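Side-chain contacts in alpha-Amylase (Thermotoga maritima, PDB 2B5D), which is a family 57 glycoside hydrolase, built on a parallel beta/alpha barrel with a largely helical C-terminal part: residues Val16-Pro19 / His23-Glu26; Thr37-Leu42 / Glu111-Val116; Met43-Ile48 / Lys129-Thr134; Glu72-His77 / Asn115-Tyr120. One frame throughout, in Å; residues are numbered along the deposited sequence.

Contact 1: Val16-Pro19 / His23-Glu26; sequences VHHP and HFLE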
# COMPACT_ATOMS: atom_id res chain seq x y z
N VAL A 16 18.30 -8.51 -14.06
CA VAL A 16 18.09 -7.36 -13.19
C VAL A 16 19.32 -6.51 -13.38
O VAL A 16 20.42 -6.83 -12.89
CB VAL A 16 17.94 -7.78 -11.72
CG1 VAL A 16 18.16 -6.55 -10.82
CG2 VAL A 16 16.54 -8.40 -11.49
N HIS A 17 19.14 -5.46 -14.16
CA HIS A 17 20.27 -4.59 -14.40
C HIS A 17 19.81 -3.15 -14.20
O HIS A 17 18.98 -2.63 -14.94
CB HIS A 17 20.86 -4.87 -15.76
CG HIS A 17 22.08 -4.06 -16.09
ND1 HIS A 17 22.15 -3.26 -17.21
CD2 HIS A 17 23.28 -3.96 -15.47
CE1 HIS A 17 23.35 -2.70 -17.27
NE2 HIS A 17 24.05 -3.10 -16.22
N HIS A 18 20.34 -2.56 -13.13
CA HIS A 18 20.04 -1.17 -12.74
C HIS A 18 21.30 -0.30 -12.69
O HIS A 18 21.80 0.04 -11.60
CB HIS A 18 19.29 -1.15 -11.43
CG HIS A 18 17.92 -1.72 -11.55
ND1 HIS A 18 16.90 -1.07 -12.21
CD2 HIS A 18 17.40 -2.90 -11.14
CE1 HIS A 18 15.81 -1.82 -12.17
NE2 HIS A 18 16.08 -2.93 -11.52
N PRO A 19 21.83 0.06 -13.88
CA PRO A 19 23.04 0.87 -13.86
C PRO A 19 22.78 2.31 -13.40
O PRO A 19 23.73 3.03 -13.14
CB PRO A 19 23.52 0.82 -15.31
CG PRO A 19 22.33 0.54 -16.11
CD PRO A 19 21.37 -0.23 -15.25
N HIS A 23 24.28 0.95 -5.57
CA HIS A 23 23.83 -0.30 -4.93
C HIS A 23 22.31 -0.37 -5.13
O HIS A 23 21.60 0.61 -4.87
CB HIS A 23 24.14 -0.42 -3.40
CG HIS A 23 25.22 0.51 -2.90
ND1 HIS A 23 24.94 1.61 -2.12
CD2 HIS A 23 26.57 0.47 -3.04
CE1 HIS A 23 26.07 2.23 -1.82
NE2 HIS A 23 27.07 1.56 -2.37
N PHE A 24 21.82 -1.51 -5.63
CA PHE A 24 20.39 -1.76 -5.81
C PHE A 24 20.06 -3.05 -5.08
O PHE A 24 20.85 -4.00 -5.10
CB PHE A 24 20.01 -1.85 -7.30
CG PHE A 24 18.55 -1.54 -7.59
CD1 PHE A 24 17.64 -2.57 -7.80
CD2 PHE A 24 18.10 -0.22 -7.65
CE1 PHE A 24 16.29 -2.30 -8.06
CE2 PHE A 24 16.74 0.08 -7.90
CZ PHE A 24 15.84 -0.97 -8.11
N LEU A 25 18.91 -3.08 -4.41
CA LEU A 25 18.56 -4.20 -3.54
C LEU A 25 18.55 -5.56 -4.25
O LEU A 25 19.03 -6.56 -3.70
CB LEU A 25 17.20 -3.95 -2.85
CG LEU A 25 16.64 -5.04 -1.92
CD1 LEU A 25 17.55 -5.28 -0.70
CD2 LEU A 25 15.20 -4.71 -1.50
N GLU A 26 18.03 -5.58 -5.47
CA GLU A 26 17.84 -6.84 -6.18
C GLU A 26 19.03 -7.28 -7.03
O GLU A 26 19.01 -8.36 -7.63
CB GLU A 26 16.50 -6.89 -6.95
CG GLU A 26 15.73 -5.58 -7.10
CD GLU A 26 15.00 -5.13 -5.82
OE1 GLU A 26 15.17 -3.95 -5.43
OE2 GLU A 26 14.24 -5.94 -5.22
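Aromatic stacking carries most of this contact, in which His-18 and Phe-24 lay their rings against each other as an offset pair. The centroids are 4.0 Å apart and the planes make an angle of 28°. This tilt brings one side of the imidazole down onto the phenyl: His-18 CD2 lies 3.3 Å from Phe-24 CE1, above the face but displaced toward the rim, whereas Phe-24 CZ lies over the centre of the imidazole. The methylene joins in by a CH-pi contact, His-18 CB standing 4.2 Å from the centroid of the Phe-24 ring. In Phe-24, CG is anti to the backbone N (chi1 -157°), which carries the phenyl across to the histidine.

Both segments belong to the loop that leaves strand 3-11 of the beta/alpha barrel and runs into helix 27-47. The rings meet across this loop, whose two limbs have no regular helix or strand. Histidine suits the place because it offers a flat face to Phe-24 while its polar edge is engaged by another group: NE2 is hydrogen-bonded to the hydroxyl of Tyr-476 on helix 473-496. Phe-24, wholly apolar, also meets the ring of Tyr-21.

Van der Waals packing completes the contact. Val-16 is buried, and its CG1 branch reaches the backbone of Glu-26, 3.8 Å from Glu-26 O. The same methyl lies 4.2 Å from Glu-26 CB. Val-16, compact and apolar, suits a buried place beside the Glu-26 backbone, and Tyr-476 packs on Val-16 and Glu-26 alike.

Contact 2: Thr37-Leu42 / Glu111-Val116; sequences TYIPLL and EKILNV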
# COMPACT_ATOMS: atom_id res chain seq x y z
N THR A 37 26.80 -20.07 -4.30
CA THR A 37 26.60 -21.22 -5.19
C THR A 37 27.58 -21.34 -6.34
O THR A 37 28.26 -22.33 -6.44
CB THR A 37 25.13 -21.29 -5.71
OG1 THR A 37 24.24 -21.24 -4.59
CG2 THR A 37 24.88 -22.58 -6.48
N TYR A 38 27.68 -20.34 -7.22
CA TYR A 38 28.46 -20.53 -8.46
C TYR A 38 29.98 -20.73 -8.28
O TYR A 38 30.58 -21.61 -8.91
CB TYR A 38 28.17 -19.44 -9.49
CG TYR A 38 26.71 -19.14 -9.67
CD1 TYR A 38 25.76 -20.15 -9.69
CD2 TYR A 38 26.28 -17.84 -9.80
CE1 TYR A 38 24.41 -19.86 -9.84
CE2 TYR A 38 24.94 -17.54 -9.96
CZ TYR A 38 24.01 -18.56 -9.96
OH TYR A 38 22.65 -18.24 -10.11
N ILE A 39 30.60 -19.92 -7.42
CA ILE A 39 32.05 -20.10 -7.18
C ILE A 39 32.38 -21.36 -6.34
O ILE A 39 33.32 -22.07 -6.65
CB ILE A 39 32.72 -18.79 -6.63
CG1 ILE A 39 32.87 -17.75 -7.75
CG2 ILE A 39 34.09 -19.07 -5.95
CD1 ILE A 39 33.16 -16.29 -7.27
N PRO A 40 31.62 -21.63 -5.25
CA PRO A 40 31.80 -22.90 -4.54
C PRO A 40 31.61 -24.16 -5.41
O PRO A 40 32.22 -25.17 -5.13
CB PRO A 40 30.73 -22.85 -3.45
CG PRO A 40 30.49 -21.41 -3.22
CD PRO A 40 30.62 -20.78 -4.59
N LEU A 41 30.75 -24.11 -6.43
CA LEU A 41 30.72 -25.19 -7.45
C LEU A 41 32.04 -25.29 -8.19
O LEU A 41 32.60 -26.37 -8.33
CB LEU A 41 29.58 -25.00 -8.45
CG LEU A 41 28.14 -25.25 -7.99
CD1 LEU A 41 27.18 -24.96 -9.14
CD2 LEU A 41 27.94 -26.68 -7.46
N LEU A 42 32.53 -24.16 -8.66
CA LEU A 42 33.84 -24.08 -9.27
C LEU A 42 34.93 -24.65 -8.35
O LEU A 42 35.73 -25.46 -8.78
CB LEU A 42 34.15 -22.63 -9.66
CG LEU A 42 33.98 -22.20 -11.13
CD1 LEU A 42 33.14 -23.16 -11.95
CD2 LEU A 42 33.43 -20.80 -11.21
N GLU A 111 37.82 -14.57 1.21
CA GLU A 111 39.06 -14.22 0.52
C GLU A 111 39.27 -15.18 -0.64
O GLU A 111 39.47 -14.75 -1.78
CB GLU A 111 40.27 -14.24 1.46
CG GLU A 111 40.56 -12.91 2.16
CD GLU A 111 41.75 -12.97 3.13
OE1 GLU A 111 42.63 -13.87 2.96
OE2 GLU A 111 41.80 -12.12 4.06
N LYS A 112 39.19 -16.48 -0.34
CA LYS A 112 39.23 -17.56 -1.33
C LYS A 112 38.30 -17.34 -2.53
O LYS A 112 38.71 -17.48 -3.68
CB LYS A 112 38.91 -18.90 -0.67
CG LYS A 112 40.10 -19.83 -0.51
CD LYS A 112 40.32 -20.70 -1.77
CE LYS A 112 41.04 -19.93 -2.92
NZ LYS A 112 41.15 -20.72 -4.20
N ILE A 113 37.05 -16.98 -2.24
CA ILE A 113 36.03 -16.75 -3.26
C ILE A 113 36.40 -15.61 -4.21
O ILE A 113 36.40 -15.80 -5.43
CB ILE A 113 34.63 -16.57 -2.62
CG1 ILE A 113 34.06 -17.95 -2.28
CG2 ILE A 113 33.65 -15.79 -3.52
CD1 ILE A 113 33.09 -17.93 -1.17
N LEU A 114 36.75 -14.45 -3.65
CA LEU A 114 37.10 -13.26 -4.45
C LEU A 114 38.35 -13.52 -5.28
O LEU A 114 38.50 -12.96 -6.38
CB LEU A 114 37.34 -12.05 -3.55
CG LEU A 114 36.93 -10.64 -3.99
CD1 LEU A 114 37.69 -9.61 -3.15
CD2 LEU A 114 37.10 -10.35 -5.47
N ASN A 115 39.22 -14.37 -4.74
CA ASN A 115 40.43 -14.83 -5.40
C ASN A 115 40.19 -15.74 -6.59
O ASN A 115 40.91 -15.66 -7.58
CB ASN A 115 41.28 -15.60 -4.41
CG ASN A 115 42.72 -15.23 -4.50
OD1 ASN A 115 43.16 -14.27 -3.85
ND2 ASN A 115 43.48 -15.98 -5.30
N VAL A 116 39.20 -16.63 -6.47
CA VAL A 116 38.76 -17.43 -7.62
C VAL A 116 38.18 -16.52 -8.69
O VAL A 116 38.48 -16.67 -9.86
CB VAL A 116 37.73 -18.52 -7.21
CG1 VAL A 116 37.04 -19.13 -8.44
CG2 VAL A 116 38.39 -19.61 -6.37
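The helical segments 37-42 and 111-116 come closest at Ile-39 and Ile-113, whose CA atoms are 6.5 Å apart, close enough for the aliphatic side chains to meet near their roots. Ile-39 does the work on its side and uses both of its branches.

Its CG2 methyl points between two residues one turn apart on the other helix. Ile-39 CG2 is 3.8 Å from Ile-113 CG1 and 3.9 Å from Val-116 CG1, with the CB of Val-116 equally near. This methyl is anti to the backbone N and the longer branch anti to the carbonyl carbon (chi1 -74°), which spreads the two arms over different parts of the facing helix. The longer arm ends at Ile-113, where Ile-39 CD1 touches Ile-113 CG2 at 3.8 Å and lies as close to the carbonyl oxygen of that residue. The side chains of Ile-39 and Val-116 pass each other in opposite directions, so that flank meets flank. Forked, beta-branched residues suit such a seam: they are stiff, wide close to the backbone and wholly apolar.

Pro-40 follows directly. Lacking an N-H, it cannot bond to the preceding turn, and helix 27-47 is kinked there. Beyond the pair, Tyr-74 and Met-78 of helix 68-91 cover Ile-113, and Met-43 packs on Val-116.

The arrangement is hydrophobic helix-helix packing on the outside of a beta/alpha barrel: helix 27-47 is the connection of a beta-alpha-beta crossover between parallel strands 3-11 and 53-57, and helix 97-119, from the long helical excursion that follows, lies against it.

Contact 3: Met43-Ile48 / Lys129-Thr134; sequences MMFDEI and KKYQET
Phe-45 and Tyr-131 meet as a T-shaped pair, with the phenyl edge directed at the face of the tyrosine. The planes stand at 75° and the centroids are 5.4 Å apart. The closest part of Phe-45 is nevertheless its methylene: CB sits squarely above the middle of the Tyr-131 ring, 3.6 Å from the centroid and only 8° off the ring normal, a well-formed CH-pi contact. From there the phenyl extends over the near end of the tyrosine ring, placing Phe-45 CD1 3.8 Å from Tyr-131 CD2. CG lies anti to the carbonyl carbon (chi1 -62°), which directs the phenyl off to one side of the CB that sits on the tyrosine.

Segment 43-48 closes helix 27-47, and helix 125-134 leads into strand 137-142 of the barrel sheet; the aromatic pair therefore joins two helices of the beta/alpha fold's outer layer. Leu-137, on that strand, packs on both side chains, and Phe-51 stacks on Phe-45. Tyrosine suits the place because its ring gives a broad face to Phe-45 while its hydroxyl end reaches Asp-46; phenylalanine is apolar, as its burial requires.

The far end of the tyrosine leaves Phe-45 and runs to the next residue of the helix. Tyr-131 OH is 3.3 Å from Asp-46 CA and 3.4 Å from Asp-46 CB, a van der Waals approach; the Asp-46 N-H, although near, points badly for a hydrogen bond. The exposed carboxylate is turned steeply to the tyrosine plane. Lys-130 NZ is hydrogen-bonded to Tyr-120 OH, though some attraction to Asp-46 may remain. At the base of the tyrosine, Thr-134 OG1 donates to Tyr-131 O at 2.9 Å.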
# COMPACT_ATOMS: atom_id res chain seq x y z
N MET A 43 34.94 -24.22 -7.10
CA MET A 43 35.90 -24.74 -6.14
C MET A 43 35.79 -26.25 -5.99
O MET A 43 36.79 -26.97 -5.99
CB MET A 43 35.72 -24.02 -4.80
CG MET A 43 36.62 -22.79 -4.69
SD MET A 43 35.99 -21.44 -3.65
CE MET A 43 35.00 -22.32 -2.43
N MET A 44 34.56 -26.73 -5.88
CA MET A 44 34.30 -28.14 -5.80
C MET A 44 34.71 -28.94 -7.05
O MET A 44 35.14 -30.08 -6.92
CB MET A 44 32.82 -28.34 -5.47
CG MET A 44 32.41 -29.74 -5.05
SD MET A 44 31.83 -30.79 -6.42
CE MET A 44 30.07 -30.47 -6.43
N PHE A 45 34.59 -28.37 -8.26
CA PHE A 45 34.98 -29.09 -9.48
C PHE A 45 36.48 -29.22 -9.53
O PHE A 45 37.01 -30.22 -9.99
CB PHE A 45 34.54 -28.37 -10.77
CG PHE A 45 33.04 -28.20 -10.93
CD1 PHE A 45 32.54 -27.33 -11.86
CD2 PHE A 45 32.15 -28.91 -10.13
CE1 PHE A 45 31.18 -27.15 -12.00
CE2 PHE A 45 30.80 -28.74 -10.27
CZ PHE A 45 30.31 -27.85 -11.21
N ASP A 46 37.15 -28.17 -9.08
CA ASP A 46 38.59 -28.13 -8.99
C ASP A 46 39.11 -29.16 -7.98
O ASP A 46 40.03 -29.93 -8.31
CB ASP A 46 39.02 -26.72 -8.62
CG ASP A 46 40.53 -26.53 -8.71
OD1 ASP A 46 41.14 -26.30 -7.64
OD2 ASP A 46 41.10 -26.60 -9.83
N GLU A 47 38.51 -29.20 -6.79
CA GLU A 47 38.99 -30.04 -5.69
C GLU A 47 38.70 -31.54 -5.87
O GLU A 47 39.58 -32.38 -5.61
CB GLU A 47 38.45 -29.52 -4.36
CG GLU A 47 38.86 -30.34 -3.12
CD GLU A 47 40.26 -29.98 -2.57
OE1 GLU A 47 40.96 -30.89 -2.04
OE2 GLU A 47 40.67 -28.79 -2.66
N ILE A 48 37.48 -31.88 -6.31
CA ILE A 48 37.11 -33.29 -6.51
C ILE A 48 38.01 -33.95 -7.58
O ILE A 48 38.53 -33.25 -8.47
CB ILE A 48 35.59 -33.47 -6.84
CG1 ILE A 48 35.11 -34.85 -6.37
CG2 ILE A 48 35.31 -33.23 -8.32
CD1 ILE A 48 33.62 -35.11 -6.51
N LYS A 129 33.04 -22.99 -18.58
CA LYS A 129 33.35 -23.37 -19.95
C LYS A 129 34.45 -24.43 -19.94
O LYS A 129 34.41 -25.41 -20.70
CB LYS A 129 33.78 -22.13 -20.74
CG LYS A 129 34.10 -22.35 -22.19
CD LYS A 129 34.61 -21.06 -22.82
CE LYS A 129 34.92 -21.25 -24.30
NZ LYS A 129 35.89 -20.25 -24.80
N LYS A 130 35.41 -24.23 -19.04
CA LYS A 130 36.60 -25.07 -18.93
C LYS A 130 36.25 -26.46 -18.42
O LYS A 130 36.86 -27.45 -18.82
CB LYS A 130 37.63 -24.36 -18.05
CG LYS A 130 38.73 -25.22 -17.50
CD LYS A 130 39.69 -24.38 -16.67
CE LYS A 130 39.98 -25.05 -15.34
NZ LYS A 130 39.07 -24.50 -14.30
N TYR A 131 35.25 -26.56 -17.56
CA TYR A 131 34.80 -27.87 -17.14
C TYR A 131 33.93 -28.56 -18.18
O TYR A 131 33.93 -29.79 -18.25
CB TYR A 131 34.21 -27.84 -15.72
CG TYR A 131 35.28 -27.51 -14.69
CD1 TYR A 131 36.24 -28.45 -14.30
CD2 TYR A 131 35.35 -26.25 -14.11
CE1 TYR A 131 37.23 -28.15 -13.37
CE2 TYR A 131 36.34 -25.93 -13.17
CZ TYR A 131 37.28 -26.88 -12.81
OH TYR A 131 38.25 -26.55 -11.88
N GLN A 132 33.23 -27.79 -19.02
CA GLN A 132 32.53 -28.42 -20.13
C GLN A 132 33.54 -29.09 -21.07
O GLN A 132 33.30 -30.21 -21.53
CB GLN A 132 31.60 -27.47 -20.90
CG GLN A 132 30.69 -28.19 -21.89
CD GLN A 132 29.50 -27.36 -22.40
OE1 GLN A 132 29.65 -26.28 -23.00
NE2 GLN A 132 28.32 -27.87 -22.18
N GLU A 133 34.67 -28.42 -21.33
CA GLU A 133 35.70 -28.94 -22.25
C GLU A 133 36.29 -30.28 -21.80
O GLU A 133 36.62 -31.12 -22.63
CB GLU A 133 36.80 -27.90 -22.51
CG GLU A 133 36.35 -26.83 -23.54
CD GLU A 133 37.17 -25.52 -23.50
OE1 GLU A 133 38.02 -25.33 -22.58
OE2 GLU A 133 36.96 -24.67 -24.41
N THR A 134 36.37 -30.48 -20.49
CA THR A 134 36.78 -31.77 -19.95
C THR A 134 35.75 -32.87 -20.15
O THR A 134 36.12 -34.04 -20.16
CB THR A 134 37.19 -31.72 -18.45
OG1 THR A 134 36.02 -31.62 -17.61
CG2 THR A 134 38.16 -30.54 -18.18

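Contact 4: Glu72-His77 / Asn115-Tyr120; sequences EKYERH and NVFRSY
Two neighbouring antiparallel helices, 68-91 and 97-119, are joined here by an aromatic pair, Tyr-74 and Phe-117, and a charged pair, Glu-75 and Arg-118. Segments 72-77 and 115-119 run at 152° with their axes 11.2 Å apart, a spacing that the two rings span.

Phe-117, whose CG is anti to the backbone N (chi1 -173°), extends across the gap. Tyr-74 CD1 lies over the centre of its face, 3.7 Å from Phe-117 CE2; the two planes are inclined obliquely, neither stacked nor T-shaped. Tyrosine suits this buried place because its hydroxyl can reach past the phenylalanine to a hydrogen bond with Thr-35 on helix 27-47.

Glu-75 serves two partners with its two oxygens. OE2 comes to the edge of the phenyl in the ring plane, 3.2 Å from Phe-117 CE1, where the slightly positive ring hydrogens would welcome a carboxylate. OE1 forms a salt bridge with Arg-118 NH2 at 2.6 Å, though the N-H is bent to 128° and the hydrogen bond is weak, with the guanidinium and carboxylate planes almost perpendicular. The long, extended arginine suits the exposed side of the contact: its NH1 makes a second salt bridge, to Glu-79.

Helices 68-91 and 97-119, consecutive in the chain, thus form an antiparallel helical hairpin, with its aromatic pair buried and Arg-118 on the exposed side.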
# COMPACT_ATOMS: atom_id res chain seq x y z
N GLU A 72 32.70 -5.63 -11.66
CA GLU A 72 33.28 -4.53 -10.88
C GLU A 72 32.52 -4.28 -9.57
O GLU A 72 33.13 -4.23 -8.50
CB GLU A 72 33.38 -3.25 -11.72
CG GLU A 72 34.58 -3.27 -12.67
CD GLU A 72 34.59 -2.17 -13.74
OE1 GLU A 72 35.48 -2.24 -14.62
OE2 GLU A 72 33.74 -1.24 -13.71
N LYS A 73 31.20 -4.17 -9.66
CA LYS A 73 30.33 -4.09 -8.47
C LYS A 73 30.45 -5.30 -7.53
O LYS A 73 30.40 -5.14 -6.31
CB LYS A 73 28.87 -3.85 -8.87
CG LYS A 73 28.59 -2.43 -9.30
CD LYS A 73 27.52 -2.33 -10.41
CE LYS A 73 27.63 -1.00 -11.23
NZ LYS A 73 29.03 -0.53 -11.52
N TYR A 74 30.64 -6.50 -8.09
CA TYR A 74 30.78 -7.69 -7.24
C TYR A 74 32.09 -7.67 -6.47
O TYR A 74 32.13 -8.05 -5.31
CB TYR A 74 30.67 -9.00 -8.06
CG TYR A 74 30.89 -10.24 -7.21
CD1 TYR A 74 32.13 -10.88 -7.19
CD2 TYR A 74 29.88 -10.74 -6.39
CE1 TYR A 74 32.34 -12.01 -6.40
CE2 TYR A 74 30.08 -11.84 -5.60
CZ TYR A 74 31.31 -12.48 -5.61
OH TYR A 74 31.50 -13.57 -4.82
N GLU A 75 33.16 -7.24 -7.14
CA GLU A 75 34.50 -7.15 -6.58
C GLU A 75 34.51 -6.20 -5.37
O GLU A 75 35.08 -6.50 -4.32
CB GLU A 75 35.44 -6.65 -7.66
CG GLU A 75 36.68 -7.50 -7.83
CD GLU A 75 37.33 -7.36 -9.22
OE1 GLU A 75 38.36 -6.65 -9.31
OE2 GLU A 75 36.82 -7.96 -10.22
N ARG A 76 33.84 -5.06 -5.55
CA ARG A 76 33.66 -4.05 -4.52
C ARG A 76 32.73 -4.54 -3.39
O ARG A 76 32.96 -4.24 -2.20
CB ARG A 76 33.21 -2.73 -5.18
CG ARG A 76 32.11 -1.93 -4.48
CD ARG A 76 31.98 -0.52 -5.11
NE ARG A 76 32.32 -0.51 -6.53
CZ ARG A 76 31.46 -0.27 -7.53
NH1 ARG A 76 30.17 -0.00 -7.25
NH2 ARG A 76 31.88 -0.29 -8.80
N HIS A 77 31.72 -5.32 -3.74
CA HIS A 77 30.88 -5.97 -2.73
C HIS A 77 31.68 -7.00 -1.92
O HIS A 77 31.54 -7.12 -0.71
CB HIS A 77 29.67 -6.62 -3.40
CG HIS A 77 29.01 -7.67 -2.56
ND1 HIS A 77 27.93 -7.39 -1.75
CD2 HIS A 77 29.26 -8.99 -2.42
CE1 HIS A 77 27.54 -8.50 -1.14
NE2 HIS A 77 28.34 -9.49 -1.52
N ASN A 115 39.22 -14.37 -4.74
CA ASN A 115 40.43 -14.83 -5.40
C ASN A 115 40.19 -15.74 -6.59
O ASN A 115 40.91 -15.66 -7.58
CB ASN A 115 41.28 -15.60 -4.41
CG ASN A 115 42.72 -15.23 -4.50
OD1 ASN A 115 43.16 -14.27 -3.85
ND2 ASN A 115 43.48 -15.98 -5.30
N VAL A 116 39.20 -16.63 -6.47
CA VAL A 116 38.76 -17.43 -7.62
C VAL A 116 38.18 -16.52 -8.69
O VAL A 116 38.48 -16.67 -9.86
CB VAL A 116 37.73 -18.52 -7.21
CG1 VAL A 116 37.04 -19.13 -8.44
CG2 VAL A 116 38.39 -19.61 -6.37
N PHE A 117 37.37 -15.56 -8.26
CA PHE A 117 36.77 -14.59 -9.16
C PHE A 117 37.84 -13.84 -9.95
O PHE A 117 37.65 -13.55 -11.14
CB PHE A 117 35.93 -13.62 -8.36
CG PHE A 117 35.13 -12.67 -9.19
CD1 PHE A 117 35.57 -11.37 -9.40
CD2 PHE A 117 33.91 -13.05 -9.73
CE1 PHE A 117 34.82 -10.47 -10.15
CE2 PHE A 117 33.16 -12.16 -10.48
CZ PHE A 117 33.61 -10.87 -10.69
N ARG A 118 38.95 -13.55 -9.28
CA ARG A 118 40.09 -12.87 -9.89
C ARG A 118 40.87 -13.80 -10.82
O ARG A 118 41.23 -13.38 -11.91
CB ARG A 118 41.01 -12.25 -8.83
CG ARG A 118 40.37 -11.06 -8.09
CD ARG A 118 41.40 -10.29 -7.27
NE ARG A 118 40.79 -9.46 -6.23
CZ ARG A 118 40.11 -8.33 -6.46
NH1 ARG A 118 39.61 -7.64 -5.45
NH2 ARG A 118 39.94 -7.90 -7.70
N SER A 119 41.11 -15.05 -10.41
CA SER A 119 41.66 -16.09 -11.30
C SER A 119 41.07 -16.09 -12.72
O SER A 119 41.75 -16.51 -13.67
CB SER A 119 41.41 -17.49 -10.74
OG SER A 119 41.70 -17.55 -9.37
N TYR A 120 39.82 -15.64 -12.85
CA TYR A 120 39.09 -15.71 -14.10
C TYR A 120 38.82 -14.33 -14.68
O TYR A 120 37.89 -14.16 -15.49
CB TYR A 120 37.76 -16.43 -13.88
CG TYR A 120 37.89 -17.91 -13.66
CD1 TYR A 120 37.62 -18.48 -12.42
CD2 TYR A 120 38.29 -18.75 -14.70
CE1 TYR A 120 37.73 -19.85 -12.22
CE2 TYR A 120 38.42 -20.11 -14.50
CZ TYR A 120 38.14 -20.66 -13.27
OH TYR A 120 38.25 -22.02 -13.08

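In the fold
From the N terminus, contact 1 comes first and closes a short loop after strand 3-11, before helix 27-47 begins; it stands in series with the rest. Helix 27-47 then supplies the first segments of contacts 2 and 3, which cross along the chain: contact 2 reaches forward to helix 97-119, contact 3 to the following helix 125-134. Contact 4 falls entirely within the span that contact 3 closes, and has its second segment on helix 97-119, as contact 2 does, sharing Asn-115 and Val-116. Contacts 2 and 4, with centres about 9 Å apart, join helix 97-119 to both 27-47 and 68-91, which also touch each other, while contact 3 ties the end of helix 27-47 to helix 125-134, just before barrel strand 137-142.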